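Local coordinates for protein translation elongation factor 1A (Methanosarcina mazei, PDB 3WND), which is a SelB/EF-Tu/aIF2 gamma-like translation factor that binds cysteinyl-tRNA(Cys) in its GTP-bound form and probably acts in translation elongation, at residues T281-E286 against K342-S347; V315-V320 against V335-G340. All coordinates share one frame; numbering follows the deposited sequence.

Interaction 1. Residues T281-E286 against K342-S347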
loop_
_atom_site.group_PDB
_atom_site.type_symbol
_atom_site.label_atom_id
_atom_site.label_comp_id
_atom_site.label_asym_id
_atom_site.label_seq_id
_atom_site.Cartn_x
_atom_site.Cartn_y
_atom_site.Cartn_z
ATOM N N THR A 281 -4.609 3.838 21.989
ATOM C CA THR A 281 -5.717 2.893 21.631
ATOM C C THR A 281 -6.883 3.764 21.177
ATOM O O THR A 281 -7.828 3.282 20.486
ATOM C CB THR A 281 -6.241 2.039 22.821
ATOM O OG1 THR A 281 -6.616 2.933 23.850
ATOM C CG2 THR A 281 -5.239 1.019 23.415
ATOM N N ASP A 282 -6.829 5.056 21.532
ATOM C CA ASP A 282 -7.808 6.039 21.014
ATOM C C ASP A 282 -7.226 7.083 20.038
ATOM O O ASP A 282 -5.987 7.297 19.958
ATOM C CB ASP A 282 -8.479 6.806 22.139
ATOM C CG ASP A 282 -9.214 5.900 23.128
ATOM O OD1 ASP A 282 -9.460 4.652 22.823
ATOM O OD2 ASP A 282 -9.533 6.465 24.212
ATOM N N TYR A 283 -8.100 7.712 19.264
ATOM C CA TYR A 283 -7.666 8.608 18.167
ATOM C C TYR A 283 -8.550 9.790 18.107
ATOM O O TYR A 283 -9.736 9.646 18.261
ATOM C CB TYR A 283 -7.694 7.895 16.783
ATOM C CG TYR A 283 -7.093 6.515 16.897
ATOM C CD1 TYR A 283 -5.713 6.331 16.830
ATOM C CD2 TYR A 283 -7.912 5.428 17.235
ATOM C CE1 TYR A 283 -5.191 5.058 17.006
ATOM C CE2 TYR A 283 -7.433 4.139 17.353
ATOM C CZ TYR A 283 -6.053 3.971 17.298
ATOM O OH TYR A 283 -5.510 2.707 17.464
ATOM N N THR A 284 -7.982 10.942 17.838
ATOM C CA THR A 284 -8.803 12.094 17.475
ATOM C C THR A 284 -8.393 12.512 16.068
ATOM O O THR A 284 -7.275 12.992 15.860
ATOM C CB THR A 284 -8.497 13.280 18.433
ATOM O OG1 THR A 284 -8.658 12.853 19.792
ATOM C CG2 THR A 284 -9.385 14.487 18.130
ATOM N N LEU A 285 -9.257 12.265 15.080
ATOM C CA LEU A 285 -8.924 12.522 13.640
ATOM C C LEU A 285 -9.698 13.661 12.993
ATOM O O LEU A 285 -10.961 13.718 13.114
ATOM C CB LEU A 285 -9.201 11.249 12.806
ATOM C CG LEU A 285 -8.491 9.981 13.319
ATOM C CD1 LEU A 285 -8.818 8.772 12.430
ATOM C CD2 LEU A 285 -6.952 10.143 13.364
ATOM N N GLU A 286 -8.989 14.489 12.186
ATOM C CA GLU A 286 -9.612 15.487 11.320
ATOM C C GLU A 286 -9.855 14.678 10.015
ATOM O O GLU A 286 -8.911 14.221 9.381
ATOM C CB GLU A 286 -8.657 16.644 11.017
ATOM C CG GLU A 286 -8.265 17.500 12.233
ATOM C CD GLU A 286 -8.831 18.913 12.154
ATOM O OE1 GLU A 286 -9.709 19.160 11.285
ATOM O OE2 GLU A 286 -8.380 19.787 12.937
ATOM N N LYS A 342 -6.964 -2.237 20.793
ATOM C CA LYS A 342 -5.590 -2.591 20.632
ATOM C C LYS A 342 -4.754 -1.307 20.547
ATOM O O LYS A 342 -5.232 -0.300 20.061
ATOM C CB LYS A 342 -5.503 -3.301 19.296
ATOM C CG LYS A 342 -4.253 -4.095 19.034
ATOM C CD LYS A 342 -4.548 -5.281 18.131
ATOM C CE LYS A 342 -3.307 -5.651 17.312
ATOM N NZ LYS A 342 -3.694 -6.656 16.279
ATOM N N LYS A 343 -3.516 -1.373 21.017
ATOM C CA LYS A 343 -2.560 -0.302 20.889
ATOM C C LYS A 343 -2.008 -0.304 19.468
ATOM O O LYS A 343 -1.470 -1.317 18.991
ATOM C CB LYS A 343 -1.377 -0.511 21.921
ATOM C CG LYS A 343 -1.617 0.050 23.311
ATOM C CD LYS A 343 -0.446 -0.142 24.293
ATOM C CE LYS A 343 -0.008 -1.592 24.509
ATOM N NZ LYS A 343 0.906 -1.654 25.702
ATOM N N LEU A 344 -2.095 0.854 18.796
ATOM C CA LEU A 344 -1.510 1.040 17.458
ATOM C C LEU A 344 -0.427 2.087 17.515
ATOM O O LEU A 344 -0.527 3.094 18.260
ATOM C CB LEU A 344 -2.611 1.365 16.432
ATOM C CG LEU A 344 -3.763 0.370 16.229
ATOM C CD1 LEU A 344 -4.618 0.844 15.052
ATOM C CD2 LEU A 344 -3.260 -1.018 15.937
ATOM N N ALA A 345 0.549 1.935 16.593
ATOM C CA ALA A 345 1.690 2.886 16.423
ATOM C C ALA A 345 1.560 3.728 15.186
ATOM O O ALA A 345 1.189 3.205 14.143
ATOM C CB ALA A 345 3.054 2.139 16.285
ATOM N N TYR A 346 1.856 5.001 15.335
ATOM C CA TYR A 346 1.781 5.877 14.152
ATOM C C TYR A 346 2.499 7.194 14.458
ATOM O O TYR A 346 2.807 7.504 15.650
ATOM C CB TYR A 346 0.270 6.160 13.783
ATOM C CG TYR A 346 -0.539 6.742 14.877
ATOM C CD1 TYR A 346 -0.734 8.133 14.981
ATOM C CD2 TYR A 346 -1.088 5.905 15.862
ATOM C CE1 TYR A 346 -1.488 8.703 16.071
ATOM C CE2 TYR A 346 -1.794 6.430 16.943
ATOM C CZ TYR A 346 -2.013 7.814 17.031
ATOM O OH TYR A 346 -2.710 8.311 18.093
ATOM N N SER A 347 2.809 7.922 13.415
ATOM C CA SER A 347 3.287 9.298 13.517
ATOM C C SER A 347 2.194 10.170 12.825
ATOM O O SER A 347 1.340 9.648 12.074
ATOM C CB SER A 347 4.702 9.432 12.846
ATOM O OG SER A 347 5.623 8.833 13.760
HETATM O O HOH W 1 -7.204 1.034 18.836
HETATM O O HOH W 2 -4.877 10.235 17.223
#
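In the C-terminal beta-barrel domain, consistent with domain III of SelB-type factors, the chain turns corners at T281 and K342, leading into two strands, and Y283 of one reaches L344 and Y346 of the other. The axes of strands 282-286 and 343-346 come no nearer than 9.0 Å; side chains and water span the gap, and the backbones draw close only at the corners, where T281 CA approaches K342 O. With CG beside the backbone N (chi1 -44°), the buried Y283 ring, on which L304 and V313 also pack, points its OH at L344 CG, 3.2 Å away, the two side chains crossing at about a right angle. Y283 CE1 touches Y346 CE2 at 3.7 Å; this atom of Y346 lies in the plane of the Y283 ring, at its edge, and the planes are turned by 52°. Y346 OH bonds to T280 OG1 and, through a water, to T284 N. T281 CG2 packs on K343 CG at 3.8 Å, while K342 NZ leads off to a salt bridge with E311. A second water accepts from Y283 OH at 2.7 Å and donates to T281 O at 2.9 Å and K342 O at 2.7 Å.

Interaction 2. Residues V315-V320 against V335-G340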
loop_
_atom_site.group_PDB
_atom_site.type_symbol
_atom_site.label_atom_id
_atom_site.label_comp_id
_atom_site.label_asym_id
_atom_site.label_seq_id
_atom_site.Cartn_x
_atom_site.Cartn_y
_atom_site.Cartn_z
ATOM N N VAL A 315 -17.089 5.199 17.163
ATOM C CA VAL A 315 -17.095 6.661 17.061
ATOM C C VAL A 315 -17.682 7.163 18.389
ATOM O O VAL A 315 -18.816 6.842 18.707
ATOM C CB VAL A 315 -18.045 7.131 15.966
ATOM C CG1 VAL A 315 -18.147 8.653 16.046
ATOM C CG2 VAL A 315 -17.562 6.667 14.560
ATOM N N GLU A 316 -16.874 7.905 19.170
ATOM C CA GLU A 316 -17.295 8.361 20.466
ATOM C C GLU A 316 -17.943 9.755 20.398
ATOM O O GLU A 316 -18.850 10.053 21.138
ATOM C CB GLU A 316 -16.073 8.389 21.390
ATOM C CG GLU A 316 -15.446 7.012 21.627
ATOM C CD GLU A 316 -16.244 6.126 22.573
ATOM O OE1 GLU A 316 -17.133 6.606 23.255
ATOM O OE2 GLU A 316 -15.920 4.924 22.649
ATOM N N LYS A 317 -17.423 10.606 19.474
ATOM C CA LYS A 317 -17.862 11.968 19.374
ATOM C C LYS A 317 -17.535 12.479 18.003
ATOM O O LYS A 317 -16.505 12.102 17.399
ATOM C CB LYS A 317 -17.216 12.898 20.478
ATOM C CG LYS A 317 -17.972 14.266 20.597
ATOM C CD LYS A 317 -17.235 15.364 21.393
ATOM C CE LYS A 317 -17.214 15.080 22.883
ATOM N NZ LYS A 317 -16.648 16.266 23.584
ATOM N N ILE A 318 -18.472 13.277 17.470
ATOM C CA ILE A 318 -18.304 13.926 16.192
ATOM C C ILE A 318 -18.389 15.425 16.437
ATOM O O ILE A 318 -19.342 15.908 17.055
ATOM C CB ILE A 318 -19.438 13.519 15.169
ATOM C CG1 ILE A 318 -19.536 12.005 15.115
ATOM C CG2 ILE A 318 -19.140 14.176 13.818
ATOM C CD1 ILE A 318 -20.611 11.436 14.183
ATOM N N LEU A 319 -17.365 16.148 15.965
ATOM C CA LEU A 319 -17.353 17.606 16.004
ATOM C C LEU A 319 -17.228 18.226 14.638
ATOM O O LEU A 319 -16.496 17.725 13.753
ATOM C CB LEU A 319 -16.230 18.117 16.913
ATOM C CG LEU A 319 -16.206 17.431 18.293
ATOM C CD1 LEU A 319 -15.159 16.326 18.377
ATOM C CD2 LEU A 319 -16.053 18.392 19.497
ATOM N N VAL A 320 -17.962 19.330 14.463
ATOM C CA VAL A 320 -17.786 20.207 13.316
ATOM C C VAL A 320 -17.606 21.599 13.913
ATOM O O VAL A 320 -18.449 22.040 14.732
ATOM C CB VAL A 320 -19.002 20.154 12.421
ATOM C CG1 VAL A 320 -18.731 20.928 11.167
ATOM C CG2 VAL A 320 -19.231 18.747 11.959
ATOM N N VAL A 335 -14.314 16.331 12.847
ATOM C CA VAL A 335 -13.423 15.663 13.750
ATOM C C VAL A 335 -14.112 14.478 14.329
ATOM O O VAL A 335 -15.279 14.551 14.837
ATOM C CB VAL A 335 -12.847 16.619 14.845
ATOM C CG1 VAL A 335 -12.032 15.815 15.863
ATOM C CG2 VAL A 335 -12.014 17.724 14.150
ATOM N N LEU A 336 -13.403 13.349 14.291
ATOM C CA LEU A 336 -13.906 12.174 14.924
ATOM C C LEU A 336 -13.045 11.775 16.141
ATOM O O LEU A 336 -11.828 11.630 16.036
ATOM C CB LEU A 336 -14.007 10.991 13.977
ATOM C CG LEU A 336 -14.988 11.145 12.785
ATOM C CD1 LEU A 336 -14.990 9.842 11.927
ATOM C CD2 LEU A 336 -16.408 11.469 13.254
ATOM N N GLU A 337 -13.695 11.630 17.313
ATOM C CA GLU A 337 -12.993 11.051 18.440
ATOM C C GLU A 337 -13.352 9.573 18.355
ATOM O O GLU A 337 -14.513 9.202 18.406
ATOM C CB GLU A 337 -13.468 11.781 19.756
ATOM C CG GLU A 337 -12.404 12.833 20.117
ATOM C CD GLU A 337 -12.897 13.931 21.029
ATOM O OE1 GLU A 337 -13.803 13.622 21.783
ATOM O OE2 GLU A 337 -12.407 15.102 20.995
ATOM N N LEU A 338 -12.334 8.719 18.215
ATOM C CA LEU A 338 -12.549 7.296 18.038
ATOM C C LEU A 338 -11.926 6.472 19.208
ATOM O O LEU A 338 -10.893 6.834 19.667
ATOM C CB LEU A 338 -11.862 6.870 16.705
ATOM C CG LEU A 338 -12.426 7.517 15.456
ATOM C CD1 LEU A 338 -11.528 6.993 14.313
ATOM C CD2 LEU A 338 -13.884 7.104 15.193
ATOM N N SER A 339 -12.492 5.333 19.598
ATOM C CA SER A 339 -11.875 4.469 20.593
ATOM C C SER A 339 -11.739 3.050 20.057
ATOM O O SER A 339 -12.572 2.596 19.258
ATOM C CB SER A 339 -12.722 4.409 21.858
ATOM O OG SER A 339 -13.995 3.805 21.565
ATOM N N GLY A 340 -10.734 2.337 20.549
ATOM C CA GLY A 340 -10.474 0.939 20.103
ATOM C C GLY A 340 -9.800 0.150 21.229
ATOM O O GLY A 340 -9.551 0.685 22.328
HETATM O O HOH W 3 -14.258 14.876 23.977
#
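A classic beta bulge interrupts the antiparallel pairing of strands 315-320 and 335-340 in the C-terminal barrel: E316 and K317 both face E337. E337 O takes a bond from E316 N at 2.8 Å and a weak one from K317 N at 3.4 Å, and the register slips by one residue between V315 and K317. Beyond the bulge, regular pairing resumes, with K317-E337 and L319-V335 as hydrogen-bonded pairs and I318-L336 as a non-hydrogen-bonded one.

Side chains fit differently on the two faces. On the buried face of V315, I318, L336 and L338, L336 CD2 is the bump that settles against I318, 3.7 Å from its CG1 and close to its CG2, the two side chains lying side by side and pointing the same way. L338 CD2 reaches across to V315, touching its CG2 at 3.8 Å and lying over its CA. L302, L304 and L354 close over this row from within the barrel.

The face of K317, L319, V335 and E337 is more polar. L319 CD1 sits by V335 CG1 at 4.0 Å and also approaches E337 OE2. K317 and E337 run alongside each other; their charged ends stop short of a salt bridge, and a water spans them, accepting from K317 NZ and donating to E337 OE1.

Apart from both faces, E316 at the bulge points toward the partner strand. Its CG packs 3.8 Å from S339 CB, and the bend at chi2 (-75°) turns the carboxylate to the serine hydroxyl. S339 OG donates to E316 OE2; the modelled 2.5 Å is shorter than usual, and its exact value is doubtful.

How the interactions relate
Strand 333-340 joins the two contacts: in interaction 2 it pairs with 309-320, and along its other edge it pairs with 282-289, the strand that carries Y283 of interaction 1. The centres lie about 12 Å apart. Backbone bonds connect them, L336 N with L285 O at 2.7 Å and L338 N with Y283 O at 2.8 Å, while D282 packs on S339. After G340 the chain turns at K342 and enters strand 343-346, leaving one sheet for another. Interaction 2 is nested within the loop that interaction 1 closes. Both belong to the C-terminal barrel and lie away from the GDP-binding residues S32-S36, D123 and T156.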